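Local atomic coordinates of Sys-1 protein (Caenorhabditis elegans, PDB entry 3C2G), a protein that acts as a beta-catenin-like transcription coregulator in the Wnt asymmetry pathway, binding the TCF factor POP-1 directly through its armadillo domain to activate or repress target genes. Residues A[98-101]-A[102-105]; A[360-363]-A[364-367]; A[502-505]-A[506-510]; A[610-613]-A[614-618]. All coordinates share one frame; numbering follows the deposited sequence.

Interaction 1. Residues A[98-101]-A[102-105]; sequences IHQV and VQMF
The amide N of Met104 (selenomethionine) divides its hydrogen between two carbonyls of the preceding turn, bonding Gln100 O at 3.3 Å and Val101 O at 3.2 Å. Both bonds are bent. The one to Val101 O meets the oxygen from above its carbonyl plane, a geometry belonging to the i to i+3 spacing, whereas Gln100 O is approached with a smaller tilt. Earlier bonds are plainly alpha-helical: Val102 N reaches Ile98 O at 3.1 Å within the carbonyl plane, and Gln103 N lies 2.9 Å from His99 O. Spacing passes from i+4 to i+3 along this short helix 98-103, a piece of the all-helical armadillo domain, and Phe105 N goes on to bond Val102 O.

On the outer face His99 and Gln103 run side by side in the same direction. His99 CG is set between the backbone N and the carbonyl carbon (chi1 55°), which brings ND1 to 4.0 Å from Gln103 NE2; amide and imidazole planes stand almost perpendicular, at 87°, and the amide lies at the ring edge. Closer in, Gln103 CG rests 3.1 Å from His99 O, laying the foot of the side chain against the helix backbone.

Gln100 turns to helix 47-62, where its NE2 bonds Gln52 OE1 and Pro48 O. Phe105 sits with its edge at Val101 O, CD2 3.6 Å away, while its ring makes edge-to-face pairs with Phe160 and Phe115. The Val101 side chain packs on Leu85 and Thr89 of helix 71-90, and Val102 lies against Phe160 of helix 154-164.

Interaction 2. Residues A[360-363]-A[364-367]; sequences KDIA and IRSN
The side chain of Ile364 folds back over Lys360 O, the same oxygen that its backbone N bonds at 2.9 Å. Its CG1 lies beside the backbone N, anti to the carbonyl carbon (chi1 -75°), which places CG1 3.5 Å from Lys360 O and CD1 at a similar distance. This buried side is the tight part of the contact, and buried Ala363 packs on Ala368.

The solvent side is looser. Arg365 N bonds Asp361 O at 3.1 Å, but its exposed side chain makes loose contacts within the helix: the chain bends at chi3 (-83°) so that one guanidinium face lies over Ile362 CA, and NH2 comes 3.7 Å from Ile362 CG1, the two side chains crossing at a slant. No ion pair forms with Asp361, whose OD2 is 6.8 Å from Arg365 NE.

At the C-terminal end of helix 357-365, Ser366 N bonds Ala363 O at 3.0 Å and, weakly, Ile362 O; its OG adds a second weak bond to Ile362 O. Asn367, with a positive phi of 70°, is the C' residue of a Schellman motif: Asn367 N bonds Ile364 O at 2.9 Å and Ala368 N pairs with Ala363 O, closing the helix and turning the chain directly into helix 368-377.

Outside these two segments, Lys360 NZ forms a salt bridge with an acidic side chain of the bound peptide, consistent with the lysine-to-acid contacts by which beta-catenins hold TCF factors. Around helix 357-365, Ile362 and Ser366 pack on helix 325-335, Ile364 reaches Ile369 of helix 368-377, and Ile364 and Asn367 meet helix 425-432.

Interaction 3. Residues A[502-505]-A[506-510]; sequences YSWV and FRQPN
Phe506 drives an edge of its ring into the face of Tyr502, one helical turn back, in a T-shaped stack with centroids 5.2 Å apart and planes at 73°. Phe506 CE2 is the leading atom, sitting 3.6 Å from Tyr502 CZ, over the rim of the tyrosine ring and not its centre. From the adjoining residue, Val505 CG1 makes an off-centre CH-pi contact with the Phe506 ring, 4.2 Å from its centroid.

A second pair, Trp504 and Gln508, stacks nearly flat where the first meets edge to face. Trp504 CG stands anti to the backbone N (chi1 172°), swinging the indole out from the side of the helix, and Gln508, bent at chi2, curls over its six-membered ring. Amide and indole planes are only 20° apart. Gln508 CG makes a CH-pi contact 3.8 Å from the ring centroid, and NE2 lies 3.4 Å from Trp504 CZ2. Arg507 sets one guanidinium face over Trp504 CA. With an alanine at Trp504, the Gln508 amide would probably lose the surface it lies on and be free to turn.

The backbone beneath is loosening as helix 494-507 ends: Arg507 N bonds Trp504 O at 3.1 Å, whereas Phe506 N to Ser503 O and Gln508 N to Val505 O are weak. Beyond, the carbonyl of Pro509 is bonded by Lys518 NZ of helix 515-535. Tyr502, Val505 and Phe506 pack against that same helix through Thr525, Leu521 and Val522; Trp504 lies on Leu457 and Leu458 of helix 457-472, with a cation-pi contact to Arg461.

Interaction 4. Residues A[610-613]-A[614-618]; sequences NSLL and SRFPE
Helix 603-613 closes with Ser614 N bonded to Asn610 O at 3.2 Å, then a type I beta turn from Leu613 to Phe616, its Phe616 N to Leu613 O bond also 3.2 Å and nearly straight at the hydrogen (167°). Between them Arg615 N bonds Leu612 O. Ser614 OG lies between its backbone N and carbonyl carbon (chi1 74°), a setting from which it folds back to bond Ser611 O at 3.0 Å.

Phe616 lays its ring edge along the helix end: CD2 is 3.3 Å from Leu612 O, Leu613 O lies in the ring plane, and CE2 meets Leu612 CD1 at 3.8 Å. A glycine replacing Phe616 would probably leave this methyl without its aromatic neighbour and open a gap over the two carbonyls. Arg615 presses CG against Leu612 O at 3.3 Å and sends its guanidinium to Asp574, with NE in a salt bridge. Leu612 itself is buried against Leu570, Cys573 and Leu577 of helix 563-579 and Leu594 of helix 591-598.

Such a helix end passing through a type I turn into extended chain finishes the last helix of the armadillo domain.

Overall arrangement
The four contacts come in series along one elongated, all-helical armadillo chain, and none touches another. Interaction 1 belongs to the N-terminal part; its centre is about 59 Å from that of interaction 2, on the opposite side of the chain's centre, and about 80 Å from that of interaction 4. Interactions 3 and 4 are the closest pair, with centres about 29 Å apart. Interactions 2, 3 and 4 lie at the C-terminal ends of helices 357-365, 494-507 and 603-613; interaction 1 takes in all of the short helix 98-103. The first three lie where the chain leaves one helix for the next, the fourth where it leaves the last. Interaction 2, through Lys360, reaches the bound peptide.

Interaction 1. Residues A[98-101]-A[102-105]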
# COMPACT_ATOMS: atom_id res chain seq x y z
N ILE A 98 -34.22 -3.64 -6.56
CA ILE A 98 -33.33 -3.80 -5.40
C ILE A 98 -33.26 -2.58 -4.48
O ILE A 98 -32.97 -2.72 -3.29
CB ILE A 98 -31.91 -4.28 -5.84
CG1 ILE A 98 -31.15 -4.90 -4.66
CG2 ILE A 98 -31.12 -3.18 -6.56
CD1 ILE A 98 -31.50 -6.36 -4.40
N HIS A 99 -33.56 -1.40 -5.02
CA HIS A 99 -33.64 -0.19 -4.20
C HIS A 99 -34.72 -0.28 -3.13
O HIS A 99 -34.61 0.35 -2.07
CB HIS A 99 -33.81 1.07 -5.05
CG HIS A 99 -34.98 1.01 -5.98
ND1 HIS A 99 -36.14 1.72 -5.76
CD2 HIS A 99 -35.17 0.33 -7.13
CE1 HIS A 99 -37.00 1.46 -6.73
NE2 HIS A 99 -36.44 0.62 -7.57
N GLN A 100 -35.76 -1.09 -3.38
CA GLN A 100 -36.81 -1.32 -2.39
C GLN A 100 -36.28 -2.13 -1.23
O GLN A 100 -36.62 -1.85 -0.07
CB GLN A 100 -38.04 -2.00 -3.01
CG GLN A 100 -38.82 -1.12 -3.98
CD GLN A 100 -40.03 -1.83 -4.58
OE1 GLN A 100 -40.19 -1.88 -5.80
NE2 GLN A 100 -40.88 -2.37 -3.72
N VAL A 101 -35.43 -3.12 -1.53
CA VAL A 101 -34.70 -3.87 -0.50
C VAL A 101 -33.87 -2.92 0.37
O VAL A 101 -33.97 -2.93 1.59
CB VAL A 101 -33.81 -4.99 -1.10
CG1 VAL A 101 -33.01 -5.70 -0.02
CG2 VAL A 101 -34.67 -5.99 -1.86
N VAL A 102 -33.06 -2.07 -0.28
CA VAL A 102 -32.22 -1.10 0.43
C VAL A 102 -33.06 -0.15 1.28
O VAL A 102 -32.67 0.17 2.41
CB VAL A 102 -31.34 -0.30 -0.56
CG1 VAL A 102 -30.51 0.77 0.17
CG2 VAL A 102 -30.42 -1.24 -1.35
N GLN A 103 -34.20 0.30 0.75
CA GLN A 103 -35.06 1.26 1.46
C GLN A 103 -35.63 0.70 2.76
O GLN A 103 -35.96 1.47 3.66
CB GLN A 103 -36.20 1.77 0.57
CG GLN A 103 -35.77 2.80 -0.49
CD GLN A 103 -36.83 3.04 -1.57
OE1 GLN A 103 -37.87 2.37 -1.60
NE2 GLN A 103 -36.56 3.99 -2.47
N MSE A 104 -35.75 -0.63 2.85
CA MSE A 104 -36.21 -1.29 4.07
C MSE A 104 -35.28 -1.04 5.24
O MSE A 104 -35.69 -1.08 6.39
CB MSE A 104 -36.35 -2.80 3.87
CG MSE A 104 -37.47 -3.21 2.90
SE MSE A 104 -39.25 -2.51 3.40
CE MSE A 104 -39.49 -3.46 5.09
N PHE A 105 -34.01 -0.79 4.94
CA PHE A 105 -33.01 -0.58 5.97
C PHE A 105 -33.04 0.82 6.56
O PHE A 105 -32.49 1.05 7.64
CB PHE A 105 -31.63 -0.89 5.42
CG PHE A 105 -31.32 -2.35 5.38
CD1 PHE A 105 -30.73 -2.98 6.47
CD2 PHE A 105 -31.61 -3.10 4.24
CE1 PHE A 105 -30.44 -4.34 6.43
CE2 PHE A 105 -31.33 -4.45 4.20
CZ PHE A 105 -30.74 -5.07 5.29

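Interaction 2. Residues A[360-363]-A[364-367]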
# COMPACT_ATOMS: atom_id res chain seq x y z
N LYS A 360 20.25 0.97 11.68
CA LYS A 360 21.32 0.74 10.71
C LYS A 360 22.33 -0.28 11.24
O LYS A 360 22.77 -1.18 10.50
CB LYS A 360 22.01 2.06 10.38
CG LYS A 360 21.32 2.87 9.33
CD LYS A 360 21.14 4.30 9.74
CE LYS A 360 21.72 5.21 8.70
NZ LYS A 360 20.95 6.46 8.46
N ASP A 361 22.68 -0.16 12.52
CA ASP A 361 23.67 -1.07 13.11
C ASP A 361 23.16 -2.50 13.11
O ASP A 361 23.90 -3.43 12.74
CB ASP A 361 24.07 -0.63 14.53
CG ASP A 361 24.93 0.64 14.54
OD1 ASP A 361 25.61 0.94 13.53
OD2 ASP A 361 24.93 1.34 15.57
N ILE A 362 21.90 -2.69 13.48
CA ILE A 362 21.31 -4.03 13.44
C ILE A 362 21.40 -4.60 12.02
O ILE A 362 21.92 -5.70 11.81
CB ILE A 362 19.87 -4.03 13.98
CG1 ILE A 362 19.90 -3.74 15.49
CG2 ILE A 362 19.17 -5.37 13.69
CD1 ILE A 362 18.63 -3.10 16.05
N ALA A 363 20.93 -3.83 11.06
CA ALA A 363 20.97 -4.23 9.67
C ALA A 363 22.39 -4.65 9.21
O ALA A 363 22.58 -5.73 8.65
CB ALA A 363 20.41 -3.13 8.80
N ILE A 364 23.39 -3.82 9.49
CA ILE A 364 24.77 -4.14 9.10
C ILE A 364 25.27 -5.46 9.68
O ILE A 364 25.88 -6.25 8.98
CB ILE A 364 25.73 -2.97 9.44
CG1 ILE A 364 25.53 -1.83 8.44
CG2 ILE A 364 27.19 -3.41 9.45
CD1 ILE A 364 25.96 -0.51 9.00
N ARG A 365 24.99 -5.71 10.96
CA ARG A 365 25.41 -6.96 11.60
C ARG A 365 24.70 -8.17 11.02
O ARG A 365 25.17 -9.31 11.18
CB ARG A 365 25.22 -6.91 13.12
CG ARG A 365 26.22 -6.03 13.84
CD ARG A 365 26.18 -6.23 15.36
NE ARG A 365 25.11 -5.47 16.02
CZ ARG A 365 23.92 -5.97 16.36
NH1 ARG A 365 23.64 -7.24 16.11
NH2 ARG A 365 23.01 -5.19 16.94
N SER A 366 23.57 -7.96 10.36
CA SER A 366 22.91 -9.07 9.70
C SER A 366 23.18 -9.07 8.19
O SER A 366 22.48 -9.76 7.43
CB SER A 366 21.41 -9.07 10.00
OG SER A 366 21.22 -8.96 11.41
N ASN A 367 24.20 -8.32 7.78
CA ASN A 367 24.64 -8.29 6.39
C ASN A 367 23.67 -7.63 5.42
O ASN A 367 23.62 -7.99 4.24
CB ASN A 367 25.00 -9.71 5.89
CG ASN A 367 26.45 -10.09 6.18
OD1 ASN A 367 27.13 -9.46 7.00
ND2 ASN A 367 26.94 -11.13 5.49

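Interaction 3. Residues A[502-505]-A[506-510]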
# COMPACT_ATOMS: atom_id res chain seq x y z
N TYR A 502 20.60 12.03 -18.83
CA TYR A 502 20.40 13.47 -18.84
C TYR A 502 19.65 13.91 -20.10
O TYR A 502 18.73 14.72 -20.01
CB TYR A 502 21.76 14.14 -18.72
CG TYR A 502 21.78 15.63 -18.65
CD1 TYR A 502 21.53 16.32 -17.45
CD2 TYR A 502 22.10 16.38 -19.78
CE1 TYR A 502 21.57 17.72 -17.40
CE2 TYR A 502 22.15 17.77 -19.74
CZ TYR A 502 21.89 18.43 -18.56
OH TYR A 502 21.95 19.81 -18.58
N SER A 503 20.04 13.37 -21.26
CA SER A 503 19.33 13.59 -22.52
C SER A 503 17.89 13.09 -22.45
O SER A 503 16.96 13.80 -22.81
CB SER A 503 20.04 12.87 -23.67
OG SER A 503 21.22 13.55 -24.04
N TRP A 504 17.73 11.87 -21.97
CA TRP A 504 16.42 11.22 -21.85
C TRP A 504 15.41 12.06 -21.07
O TRP A 504 14.26 12.18 -21.48
CB TRP A 504 16.60 9.86 -21.18
CG TRP A 504 15.31 9.18 -20.82
CD1 TRP A 504 14.51 8.45 -21.65
CD2 TRP A 504 14.69 9.15 -19.53
NE1 TRP A 504 13.43 7.97 -20.97
CE2 TRP A 504 13.51 8.38 -19.66
CE3 TRP A 504 15.01 9.69 -18.28
CZ2 TRP A 504 12.65 8.14 -18.59
CZ3 TRP A 504 14.16 9.45 -17.21
CH2 TRP A 504 12.99 8.68 -17.37
N VAL A 505 15.86 12.65 -19.97
CA VAL A 505 14.98 13.41 -19.10
C VAL A 505 14.39 14.63 -19.82
O VAL A 505 13.24 15.02 -19.58
CB VAL A 505 15.66 13.77 -17.74
CG1 VAL A 505 16.46 15.07 -17.83
CG2 VAL A 505 14.64 13.87 -16.65
N PHE A 506 15.15 15.22 -20.74
CA PHE A 506 14.64 16.37 -21.48
C PHE A 506 13.61 16.02 -22.56
O PHE A 506 12.83 16.87 -22.96
CB PHE A 506 15.79 17.22 -22.03
CG PHE A 506 16.50 17.99 -20.96
CD1 PHE A 506 15.95 19.16 -20.45
CD2 PHE A 506 17.71 17.53 -20.44
CE1 PHE A 506 16.59 19.86 -19.45
CE2 PHE A 506 18.36 18.22 -19.43
CZ PHE A 506 17.80 19.39 -18.93
N ARG A 507 13.61 14.77 -22.99
CA ARG A 507 12.65 14.28 -23.97
C ARG A 507 11.37 13.76 -23.31
O ARG A 507 10.41 13.44 -24.00
CB ARG A 507 13.29 13.18 -24.83
CG ARG A 507 14.42 13.67 -25.72
CD ARG A 507 14.83 12.63 -26.75
NE ARG A 507 16.05 11.91 -26.36
CZ ARG A 507 16.08 10.68 -25.84
NH1 ARG A 507 14.95 10.02 -25.62
NH2 ARG A 507 17.24 10.12 -25.53
N GLN A 508 11.37 13.68 -21.99
CA GLN A 508 10.20 13.21 -21.25
C GLN A 508 9.09 14.26 -21.29
O GLN A 508 9.38 15.45 -21.39
CB GLN A 508 10.56 12.86 -19.80
CG GLN A 508 11.23 11.50 -19.58
CD GLN A 508 10.45 10.33 -20.16
OE1 GLN A 508 10.51 10.07 -21.36
NE2 GLN A 508 9.72 9.61 -19.31
N PRO A 509 7.81 13.80 -21.22
CA PRO A 509 6.63 14.68 -21.26
C PRO A 509 6.61 15.68 -20.11
O PRO A 509 7.08 15.37 -19.01
CB PRO A 509 5.46 13.70 -21.09
CG PRO A 509 5.99 12.38 -21.53
CD PRO A 509 7.43 12.38 -21.11
N ASN A 510 6.07 16.87 -20.38
CA ASN A 510 5.96 17.92 -19.37
C ASN A 510 4.71 17.71 -18.53
O ASN A 510 3.59 17.70 -19.05
CB ASN A 510 5.97 19.30 -20.02
CG ASN A 510 7.14 19.49 -20.97
OD1 ASN A 510 8.22 19.90 -20.55
ND2 ASN A 510 6.93 19.15 -22.24

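Interaction 4. Residues A[610-613]-A[614-618]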
# COMPACT_ATOMS: atom_id res chain seq x y z
N ASN A 610 32.75 35.14 -12.79
CA ASN A 610 33.70 35.88 -13.63
C ASN A 610 34.87 35.04 -14.13
O ASN A 610 35.42 35.32 -15.21
CB ASN A 610 34.13 37.24 -13.05
CG ASN A 610 34.51 37.17 -11.58
OD1 ASN A 610 35.44 36.46 -11.20
ND2 ASN A 610 33.81 37.95 -10.76
N SER A 611 35.22 33.99 -13.39
CA SER A 611 36.17 33.00 -13.91
C SER A 611 35.62 32.35 -15.18
O SER A 611 36.35 32.16 -16.15
CB SER A 611 36.47 31.92 -12.87
OG SER A 611 36.75 32.49 -11.61
N LEU A 612 34.32 32.02 -15.17
CA LEU A 612 33.65 31.45 -16.34
C LEU A 612 33.47 32.49 -17.45
O LEU A 612 33.59 32.16 -18.63
CB LEU A 612 32.31 30.82 -15.95
CG LEU A 612 31.42 30.19 -17.03
CD1 LEU A 612 32.13 29.09 -17.81
CD2 LEU A 612 30.14 29.65 -16.43
N LEU A 613 33.18 33.73 -17.07
CA LEU A 613 33.01 34.84 -18.03
C LEU A 613 34.22 35.03 -18.96
O LEU A 613 34.06 35.21 -20.18
CB LEU A 613 32.70 36.14 -17.29
CG LEU A 613 32.13 37.32 -18.08
CD1 LEU A 613 30.73 37.02 -18.63
CD2 LEU A 613 32.12 38.58 -17.21
N SER A 614 35.43 34.97 -18.39
CA SER A 614 36.66 35.19 -19.16
C SER A 614 36.92 34.15 -20.25
O SER A 614 37.79 34.34 -21.10
CB SER A 614 37.87 35.27 -18.22
OG SER A 614 38.20 33.98 -17.71
N ARG A 615 36.16 33.05 -20.24
CA ARG A 615 36.34 31.98 -21.23
C ARG A 615 35.75 32.33 -22.60
O ARG A 615 36.22 31.83 -23.63
CB ARG A 615 35.69 30.68 -20.74
CG ARG A 615 36.13 30.20 -19.37
CD ARG A 615 37.35 29.31 -19.43
NE ARG A 615 37.62 28.73 -18.12
CZ ARG A 615 38.75 28.11 -17.80
NH1 ARG A 615 39.72 27.99 -18.70
NH2 ARG A 615 38.91 27.61 -16.58
N PHE A 616 34.74 33.20 -22.60
CA PHE A 616 33.94 33.45 -23.80
C PHE A 616 34.51 34.52 -24.73
O PHE A 616 35.27 35.37 -24.30
CB PHE A 616 32.50 33.76 -23.39
CG PHE A 616 31.79 32.57 -22.83
CD1 PHE A 616 31.02 31.76 -23.65
CD2 PHE A 616 31.94 32.22 -21.49
CE1 PHE A 616 30.39 30.64 -23.15
CE2 PHE A 616 31.31 31.11 -20.98
CZ PHE A 616 30.53 30.31 -21.81
N PRO A 617 34.14 34.46 -26.03
CA PRO A 617 34.52 35.56 -26.92
C PRO A 617 34.00 36.91 -26.40
O PRO A 617 33.09 36.96 -25.58
CB PRO A 617 33.84 35.20 -28.25
CG PRO A 617 33.65 33.74 -28.18
CD PRO A 617 33.38 33.41 -26.75
N GLU A 618 34.61 38.00 -26.88
CA GLU A 618 34.22 39.34 -26.46
C GLU A 618 32.91 39.79 -27.10
O GLU A 618 32.18 40.60 -26.52
CB GLU A 618 35.35 40.36 -26.73
CG GLU A 618 35.23 41.66 -25.91
CD GLU A 618 34.82 41.42 -24.45
OE1 GLU A 618 35.59 40.79 -23.69
OE2 GLU A 618 33.71 41.85 -24.08